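Local coordinates for protein YaeO (PDB 6JIE) that inhibits Rho-dependent transcription termination by dissociating the Rho hexamer, and is a structural homologue of the RNA chaperone Hfq, at residues 22-36 against 47-59. Numbering follows the deposited sequence.
Sequences LTMKSGEVYYGVAAD and IALRGEEETWLLE. With MG (magnesium ion), chain D.
Tyr30 and Trp56 meet as a T-shaped aromatic pair in a small beta barrel consistent with the Sm-like fold of Hfq, where the chain bends sharply at Gly32 between strands 29-31 and 33-39. The arrangement illustrates how a bent strand lets two sheets share one set of side chains. The tyrosine edge is directed at the indole face, CD1 of Tyr30 lying 3.5 Å from CD2 of Trp56, with the ring planes at 65°. Leu58 completes this cluster: its CD2 sits over one face of the phenol, 3.9 Å from the Tyr30 ring centroid. Deeper in, Leu22 and Leu49 reach tip to tip, CD1 of Leu22 being 3.8 Å from CD2 of Leu49. Leu49 swings CG away from the backbone N (chi1 -177°), and with chi2 at 72° its CD2 meets Tyr30 CB and its CD1 the Val33 carbonyl oxygen. Beyond the corner, Val33 and Arg50 form an antiparallel hydrogen-bonded pair, and Ala35 and Asp36 both face Ala48 in a classic beta bulge. There the Arg50 guanidinium lies with one face over Ala35 CB, while its NE is hydrogen-bonded to the hydroxyl of Tyr7 of the second subunit. At the 51-54 turn, a water links Tyr31 O to Glu52 N, and the Glu52 side chain extends outward to magnesium, which its OE2 binds at 2.1 Å.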
ATOM      1  N   LEU A  22       7.788  -9.373   0.142  1.00 10.03           N
ATOM      2  CA  LEU A  22       8.186 -10.577  -0.574  1.00 10.71           C
ATOM      3  C   LEU A  22       9.652 -10.853  -0.308  1.00 12.11           C
ATOM      4  O   LEU A  22      10.490  -9.953  -0.421  1.00 14.59           O
ATOM      5  CB  LEU A  22       7.964 -10.436  -2.078  1.00  9.44           C
ATOM      6  CG  LEU A  22       6.558 -10.037  -2.508  1.00 11.69           C
ATOM      7  CD1 LEU A  22       6.529 -10.022  -4.021  1.00 10.62           C
ATOM      8  CD2 LEU A  22       5.543 -11.002  -1.967  1.00  9.86           C
ATOM      9  N   THR A  23       9.959 -12.085   0.065  1.00 10.11           N
ATOM     10  CA  THR A  23      11.338 -12.517   0.232  1.00 10.36           C
ATOM     11  C   THR A  23      11.654 -13.548  -0.842  1.00 13.64           C
ATOM     12  O   THR A  23      10.919 -14.525  -0.998  1.00 12.31           O
ATOM     13  CB  THR A  23      11.572 -13.103   1.628  1.00 11.47           C
ATOM     14  OG1 THR A  23      11.127 -12.177   2.634  1.00 11.89           O
ATOM     15  CG2 THR A  23      13.060 -13.372   1.840  1.00 14.70           C
ATOM     16  N   MET A  24      12.744 -13.324  -1.572  1.00 11.73           N
ATOM     17  CA  MET A  24      13.146 -14.215  -2.647  1.00 14.50           C
ATOM     18  C   MET A  24      14.066 -15.303  -2.119  1.00 15.19           C
ATOM     19  O   MET A  24      14.600 -15.218  -1.007  1.00 17.04           O
ATOM     20  CB  MET A  24      13.860 -13.444  -3.765  1.00 14.33           C
ATOM     21  CG  MET A  24      13.144 -12.161  -4.213  1.00 15.02           C
ATOM     22  SD  MET A  24      11.421 -12.336  -4.724  1.00 16.39           S
ATOM     23  CE  MET A  24      11.619 -13.275  -6.238  1.00 13.23           C
ATOM     24  N   LYS A  25      14.253 -16.341  -2.945  1.00 14.68           N
ATOM     25  CA  LYS A  25      15.139 -17.434  -2.566  1.00 16.54           C
ATOM     26  C   LYS A  25      16.572 -16.957  -2.421  1.00 26.43           C
ATOM     27  O   LYS A  25      17.353 -17.583  -1.701  1.00 19.20           O
ATOM     28  CB  LYS A  25      15.037 -18.569  -3.592  1.00 17.78           C
ATOM     29  CG  LYS A  25      13.715 -19.348  -3.464  1.00 17.81           C
ATOM     30  CD  LYS A  25      13.553 -20.490  -4.469  1.00 28.81           C
ATOM     31  CE  LYS A  25      12.094 -20.980  -4.469  1.00 26.39           C
ATOM     32  NZ  LYS A  25      11.869 -22.123  -5.399  1.00 33.27           N
ATOM     33  N   SER A  26      16.918 -15.849  -3.075  1.00 16.52           N
ATOM     34  CA  SER A  26      18.212 -15.213  -2.879  1.00 22.42           C
ATOM     35  C   SER A  26      18.353 -14.622  -1.491  1.00 21.27           C
ATOM     36  O   SER A  26      19.478 -14.401  -1.029  1.00 21.25           O
ATOM     37  CB  SER A  26      18.381 -14.093  -3.895  1.00 21.59           C
ATOM     38  OG  SER A  26      17.518 -13.021  -3.536  1.00 19.71           O
ATOM     39  N   GLY A  27      17.235 -14.343  -0.831  1.00 15.87           N
ATOM     40  CA  GLY A  27      17.206 -13.636   0.430  1.00 23.24           C
ATOM     41  C   GLY A  27      16.835 -12.172   0.319  1.00 18.94           C
ATOM     42  O   GLY A  27      16.553 -11.537   1.348  1.00 18.33           O
ATOM     43  N   GLU A  28      16.820 -11.615  -0.888  1.00 16.02           N
ATOM     44  CA  GLU A  28      16.451 -10.214  -1.039  1.00 12.94           C
ATOM     45  C   GLU A  28      14.994  -9.997  -0.649  1.00 11.60           C
ATOM     46  O   GLU A  28      14.123 -10.809  -0.968  1.00 13.10           O
ATOM     47  CB  GLU A  28      16.664  -9.735  -2.470  1.00 19.80           C
ATOM     48  CG  GLU A  28      16.493  -8.222  -2.576  1.00 25.42           C
ATOM     49  CD  GLU A  28      16.982  -7.621  -3.879  1.00 28.41           C
ATOM     50  OE1 GLU A  28      17.639  -8.331  -4.678  1.00 30.66           O
ATOM     51  OE2 GLU A  28      16.701  -6.417  -4.087  1.00 21.76           O
ATOM     52  N   VAL A  29      14.723  -8.876   0.012  1.00 16.03           N
ATOM     53  CA  VAL A  29      13.371  -8.526   0.443  1.00 13.10           C
ATOM     54  C   VAL A  29      12.861  -7.350  -0.380  1.00 11.54           C
ATOM     55  O   VAL A  29      13.609  -6.410  -0.672  1.00 14.33           O
ATOM     56  CB  VAL A  29      13.337  -8.199   1.949  1.00 18.76           C
ATOM     57  CG1 VAL A  29      11.969  -7.681   2.344  1.00 20.97           C
ATOM     58  CG2 VAL A  29      13.683  -9.435   2.746  1.00 19.14           C
ATOM     59  N   TYR A  30      11.588  -7.417  -0.775  1.00 10.02           N
ATOM     60  CA  TYR A  30      10.901  -6.322  -1.448  1.00 12.94           C
ATOM     61  C   TYR A  30       9.602  -6.036  -0.717  1.00 12.97           C
ATOM     62  O   TYR A  30       8.916  -6.970  -0.299  1.00 14.47           O
ATOM     63  CB  TYR A  30      10.563  -6.660  -2.898  1.00 11.20           C
ATOM     64  CG  TYR A  30      11.730  -6.984  -3.806  1.00  8.50           C
ATOM     65  CD1 TYR A  30      12.226  -6.036  -4.686  1.00 12.92           C
ATOM     66  CD2 TYR A  30      12.309  -8.255  -3.804  1.00 18.53           C
ATOM     67  CE1 TYR A  30      13.274  -6.330  -5.548  1.00 12.03           C
ATOM     68  CE2 TYR A  30      13.370  -8.558  -4.660  1.00 20.62           C
ATOM     69  CZ  TYR A  30      13.838  -7.590  -5.526  1.00 15.33           C
ATOM     70  OH  TYR A  30      14.875  -7.865  -6.384  1.00 19.08           O
ATOM     71  N   TYR A  31       9.245  -4.753  -0.593  1.00 15.09           N
ATOM     72  CA  TYR A  31       7.983  -4.331   0.011  1.00 15.56           C
ATOM     73  C   TYR A  31       7.158  -3.555  -1.012  1.00 12.74           C
ATOM     74  O   TYR A  31       7.698  -2.723  -1.741  1.00 12.23           O
ATOM     75  CB  TYR A  31       8.222  -3.417   1.242  1.00 15.14           C
ATOM     76  CG  TYR A  31       8.936  -4.018   2.449  1.00 24.86           C
ATOM     77  CD1 TYR A  31      10.318  -4.143   2.483  1.00 26.64           C
ATOM     78  CD2 TYR A  31       8.224  -4.421   3.572  1.00 27.98           C
ATOM     79  CE1 TYR A  31      10.964  -4.680   3.598  1.00 32.45           C
ATOM     80  CE2 TYR A  31       8.859  -4.959   4.681  1.00 27.81           C
ATOM     81  CZ  TYR A  31      10.222  -5.085   4.690  1.00 32.59           C
ATOM     82  OH  TYR A  31      10.841  -5.615   5.800  1.00 34.62           O
ATOM     83  N   GLY A  32       5.847  -3.776  -1.055  1.00  8.04           N
ATOM     84  CA  GLY A  32       5.019  -2.895  -1.862  1.00  9.94           C
ATOM     85  C   GLY A  32       3.594  -3.398  -1.925  1.00 11.22           C
ATOM     86  O   GLY A  32       3.161  -4.162  -1.066  1.00 12.02           O
ATOM     87  N   VAL A  33       2.888  -2.969  -2.968  1.00  9.13           N
ATOM     88  CA  VAL A  33       1.503  -3.346  -3.196  1.00  8.03           C
ATOM     89  C   VAL A  33       1.461  -4.390  -4.302  1.00 10.04           C
ATOM     90  O   VAL A  33       2.024  -4.184  -5.389  1.00 13.52           O
ATOM     91  CB  VAL A  33       0.652  -2.118  -3.553  1.00 13.42           C
ATOM     92  CG1 VAL A  33      -0.804  -2.533  -3.842  1.00 17.54           C
ATOM     93  CG2 VAL A  33       0.739  -1.092  -2.424  1.00 17.91           C
ATOM     94  N   ALA A  34       0.814  -5.516  -4.022  1.00  8.53           N
ATOM     95  CA  ALA A  34       0.656  -6.572  -5.018  1.00  7.36           C
ATOM     96  C   ALA A  34      -0.265  -6.093  -6.131  1.00 14.75           C
ATOM     97  O   ALA A  34      -1.449  -5.841  -5.893  1.00 14.26           O
ATOM     98  CB  ALA A  34       0.084  -7.826  -4.365  1.00  9.80           C
ATOM     99  N   ALA A  35       0.270  -5.971  -7.342  1.00 14.05           N
ATOM    100  CA  ALA A  35      -0.444  -5.332  -8.437  1.00 13.12           C
ATOM    101  C   ALA A  35      -1.129  -6.329  -9.359  1.00 15.94           C
ATOM    102  O   ALA A  35      -2.331  -6.208  -9.623  1.00 16.90           O
ATOM    103  CB  ALA A  35       0.520  -4.453  -9.240  1.00 17.30           C
ATOM    104  N   ASP A  36      -0.387  -7.309  -9.862  1.00 12.23           N
ATOM    105  CA  ASP A  36      -0.937  -8.208 -10.862  1.00 10.44           C
ATOM    106  C   ASP A  36       0.027  -9.370 -11.028  1.00 10.53           C
ATOM    107  O   ASP A  36       1.182  -9.319 -10.586  1.00 16.67           O
ATOM    108  CB  ASP A  36      -1.162  -7.488 -12.198  1.00 22.75           C
ATOM    109  CG  ASP A  36      -2.179  -8.192 -13.088  1.00 33.55           C
ATOM    110  OD1 ASP A  36      -2.683  -9.274 -12.714  1.00 38.08           O
ATOM    111  OD2 ASP A  36      -2.479  -7.655 -14.171  1.00 40.88           O
ATOM    112  N   ILE A  47       4.897 -11.937 -10.234  1.00 13.43           N
ATOM    113  CA  ILE A  47       4.006 -10.988  -9.577  1.00 10.33           C
ATOM    114  C   ILE A  47       4.562  -9.590  -9.817  1.00 11.52           C
ATOM    115  O   ILE A  47       5.768  -9.363  -9.682  1.00 11.13           O
ATOM    116  CB  ILE A  47       3.866 -11.289  -8.078  1.00 10.83           C
ATOM    117  CG1 ILE A  47       3.065 -10.164  -7.388  1.00 13.33           C
ATOM    118  CG2 ILE A  47       5.223 -11.468  -7.450  1.00 10.34           C
ATOM    119  CD1 ILE A  47       2.807 -10.405  -5.924  1.00 16.82           C
ATOM    120  N   ALA A  48       3.694  -8.662 -10.212  1.00 11.42           N
ATOM    121  CA  ALA A  48       4.078  -7.266 -10.337  1.00 10.48           C
ATOM    122  C   ALA A  48       3.886  -6.616  -8.976  1.00 10.90           C
ATOM    123  O   ALA A  48       2.775  -6.613  -8.446  1.00 12.09           O
ATOM    124  CB  ALA A  48       3.243  -6.550 -11.398  1.00 14.21           C
ATOM    125  N   LEU A  49       4.969  -6.111  -8.403  1.00 11.47           N
ATOM    126  CA  LEU A  49       4.954  -5.535  -7.065  1.00 12.61           C
ATOM    127  C   LEU A  49       5.289  -4.059  -7.193  1.00 11.45           C
ATOM    128  O   LEU A  49       6.392  -3.707  -7.618  1.00 11.70           O
ATOM    129  CB  LEU A  49       5.948  -6.241  -6.140  1.00 10.25           C
ATOM    130  CG  LEU A  49       5.957  -5.746  -4.693  1.00 11.84           C
ATOM    131  CD1 LEU A  49       4.698  -6.206  -3.986  1.00  8.40           C
ATOM    132  CD2 LEU A  49       7.188  -6.267  -3.981  1.00 12.28           C
ATOM    133  N   ARG A  50       4.345  -3.199  -6.826  1.00 11.88           N
ATOM    134  CA  ARG A  50       4.561  -1.753  -6.907  1.00  8.51           C
ATOM    135  C   ARG A  50       5.223  -1.303  -5.616  1.00 11.49           C
ATOM    136  O   ARG A  50       4.580  -1.209  -4.571  1.00 12.09           O
ATOM    137  CB  ARG A  50       3.246  -1.022  -7.151  1.00 12.83           C
ATOM    138  CG  ARG A  50       2.562  -1.408  -8.439  1.00 21.63           C
ATOM    139  CD  ARG A  50       1.625  -0.312  -8.935  1.00 31.38           C
ATOM    140  NE  ARG A  50       0.661  -0.838  -9.895  1.00 27.01           N
ATOM    141  CZ  ARG A  50       0.928  -1.069 -11.174  1.00 31.46           C
ATOM    142  NH1 ARG A  50       2.137  -0.815 -11.660  1.00 41.33           N
ATOM    143  NH2 ARG A  50      -0.016  -1.558 -11.966  1.00 36.09           N
ATOM    144  N   GLY A  51       6.524  -1.036  -5.679  1.00 11.69           N
ATOM    145  CA  GLY A  51       7.261  -0.562  -4.532  1.00 10.56           C
ATOM    146  C   GLY A  51       7.221   0.947  -4.394  1.00 12.71           C
ATOM    147  O   GLY A  51       6.527   1.660  -5.126  1.00 10.91           O
ATOM    148  N   GLU A  52       8.021   1.441  -3.442  1.00 18.61           N
ATOM    149  CA  GLU A  52       7.985   2.859  -3.113  1.00 17.46           C
ATOM    150  C   GLU A  52       8.375   3.702  -4.313  1.00 19.07           C
ATOM    151  O   GLU A  52       7.720   4.700  -4.616  1.00 18.61           O
ATOM    152  CB  GLU A  52       8.906   3.171  -1.936  1.00 19.93           C
ATOM    153  CG  GLU A  52       8.825   4.641  -1.537  1.00 28.83           C
ATOM    154  CD  GLU A  52       9.609   4.971  -0.279  1.00 40.27           C
ATOM    155  OE1 GLU A  52      10.414   4.126   0.167  1.00 44.56           O
ATOM    156  OE2 GLU A  52       9.410   6.081   0.260  1.00 48.07           O
ATOM    157  N   GLU A  53       9.406   3.276  -5.050  1.00 16.73           N
ATOM    158  CA  GLU A  53       9.963   4.077  -6.123  1.00 24.09           C
ATOM    159  C   GLU A  53       9.828   3.450  -7.495  1.00 21.79           C
ATOM    160  O   GLU A  53       9.978   4.169  -8.490  1.00 22.85           O
ATOM    161  CB  GLU A  53      11.451   4.365  -5.859  1.00 24.74           C
ATOM    162  CG  GLU A  53      11.691   5.187  -4.609  1.00 33.69           C
ATOM    163  CD  GLU A  53      13.145   5.197  -4.187  1.00 50.38           C
ATOM    164  OE1 GLU A  53      13.694   4.110  -3.899  1.00 52.46           O
ATOM    165  OE2 GLU A  53      13.739   6.293  -4.150  1.00 55.78           O
ATOM    166  N   GLU A  54       9.539   2.154  -7.578  1.00 19.59           N
ATOM    167  CA  GLU A  54       9.497   1.444  -8.848  1.00 17.58           C
ATOM    168  C   GLU A  54       8.639   0.200  -8.694  1.00 18.54           C
ATOM    169  O   GLU A  54       8.312  -0.230  -7.582  1.00 16.63           O
ATOM    170  CB  GLU A  54      10.903   1.063  -9.317  1.00 25.76           C
ATOM    171  CG  GLU A  54      11.601   0.137  -8.350  1.00 26.70           C
ATOM    172  CD  GLU A  54      13.052  -0.119  -8.721  1.00 37.44           C
ATOM    173  OE1 GLU A  54      13.316  -0.489  -9.888  1.00 37.76           O
ATOM    174  OE2 GLU A  54      13.924   0.066  -7.847  1.00 36.81           O
ATOM    175  N   THR A  55       8.303  -0.389  -9.836  1.00 16.69           N
ATOM    176  CA  THR A  55       7.550  -1.631  -9.904  1.00 15.67           C
ATOM    177  C   THR A  55       8.472  -2.738 -10.389  1.00 14.75           C
ATOM    178  O   THR A  55       9.211  -2.551 -11.362  1.00 14.26           O
ATOM    179  CB  THR A  55       6.346  -1.492 -10.839  1.00 18.30           C
ATOM    180  OG1 THR A  55       5.459  -0.488 -10.325  1.00 23.03           O
ATOM    181  CG2 THR A  55       5.592  -2.810 -10.930  1.00 14.70           C
ATOM    182  N   TRP A  56       8.441  -3.873  -9.694  1.00 10.99           N
ATOM    183  CA  TRP A  56       9.264  -5.031 -10.021  1.00 11.51           C
ATOM    184  C   TRP A  56       8.394  -6.158 -10.556  1.00 12.87           C
ATOM    185  O   TRP A  56       7.264  -6.356 -10.096  1.00 12.66           O
ATOM    186  CB  TRP A  56      10.030  -5.538  -8.787  1.00 12.80           C
ATOM    187  CG  TRP A  56      10.904  -4.509  -8.098  1.00 13.51           C
ATOM    188  CD1 TRP A  56      12.137  -4.057  -8.502  1.00 15.85           C
ATOM    189  CD2 TRP A  56      10.618  -3.838  -6.863  1.00 14.62           C
ATOM    190  NE1 TRP A  56      12.624  -3.142  -7.596  1.00 16.69           N
ATOM    191  CE2 TRP A  56      11.708  -2.985  -6.585  1.00 19.14           C
ATOM    192  CE3 TRP A  56       9.543  -3.875  -5.968  1.00 14.37           C
ATOM    193  CZ2 TRP A  56      11.753  -2.177  -5.453  1.00 23.36           C
ATOM    194  CZ3 TRP A  56       9.590  -3.066  -4.837  1.00 19.02           C
ATOM    195  CH2 TRP A  56      10.688  -2.228  -4.594  1.00 27.16           C
ATOM    196  N   LEU A  57       8.922  -6.895 -11.535  1.00 14.36           N
ATOM    197  CA  LEU A  57       8.345  -8.173 -11.948  1.00 15.94           C
ATOM    198  C   LEU A  57       9.213  -9.261 -11.346  1.00 12.21           C
ATOM    199  O   LEU A  57      10.322  -9.517 -11.834  1.00 13.99           O
ATOM    200  CB  LEU A  57       8.281  -8.320 -13.466  1.00 16.34           C
ATOM    201  CG  LEU A  57       7.392  -7.330 -14.203  1.00 18.39           C
ATOM    202  CD1 LEU A  57       7.329  -7.691 -15.669  1.00 17.79           C
ATOM    203  CD2 LEU A  57       6.004  -7.302 -13.580  1.00 21.28           C
ATOM    204  N   LEU A  58       8.698  -9.895 -10.300  1.00 11.59           N
ATOM    205  CA  LEU A  58       9.430 -10.865  -9.500  1.00 11.90           C
ATOM    206  C   LEU A  58       8.914 -12.257  -9.803  1.00 13.40           C
ATOM    207  O   LEU A  58       7.711 -12.515  -9.701  1.00 16.00           O
ATOM    208  CB  LEU A  58       9.279 -10.556  -8.012  1.00 11.69           C
ATOM    209  CG  LEU A  58       9.830  -9.185  -7.634  1.00 19.29           C
ATOM    210  CD1 LEU A  58       9.366  -8.765  -6.235  1.00 13.35           C
ATOM    211  CD2 LEU A  58      11.340  -9.256  -7.703  1.00 19.68           C
ATOM    212  N   GLU A  59       9.828 -13.154 -10.149  1.00 15.80           N
ATOM    213  CA  GLU A  59       9.451 -14.488 -10.590  1.00 14.07           C
ATOM    214  C   GLU A  59       8.813 -15.262  -9.452  1.00 14.76           C
ATOM    215  O   GLU A  59       9.422 -15.437  -8.390  1.00 14.25           O
ATOM    216  CB  GLU A  59      10.678 -15.232 -11.092  1.00 14.77           C
ATOM    217  CG  GLU A  59      11.291 -14.676 -12.350  1.00 16.61           C
ATOM    218  CD  GLU A  59      12.643 -15.300 -12.603  1.00 26.28           C
ATOM    219  OE1 GLU A  59      12.707 -16.472 -13.050  1.00 27.38           O
ATOM    220  OE2 GLU A  59      13.644 -14.626 -12.311  1.00 29.04           O
TER
HETATM  221 MG    MG D 202      10.557   7.210   1.667  1.00 43.40          MG
HETATM  222  O   HOH W   1       9.370  -0.319  -1.736  1.00 20.62           O
HETATM  223  O   HOH W   2      12.367   6.046   1.522  1.00 40.44           O
HETATM  224  O   HOH W   3       9.448   5.824   2.949  1.00 49.16           O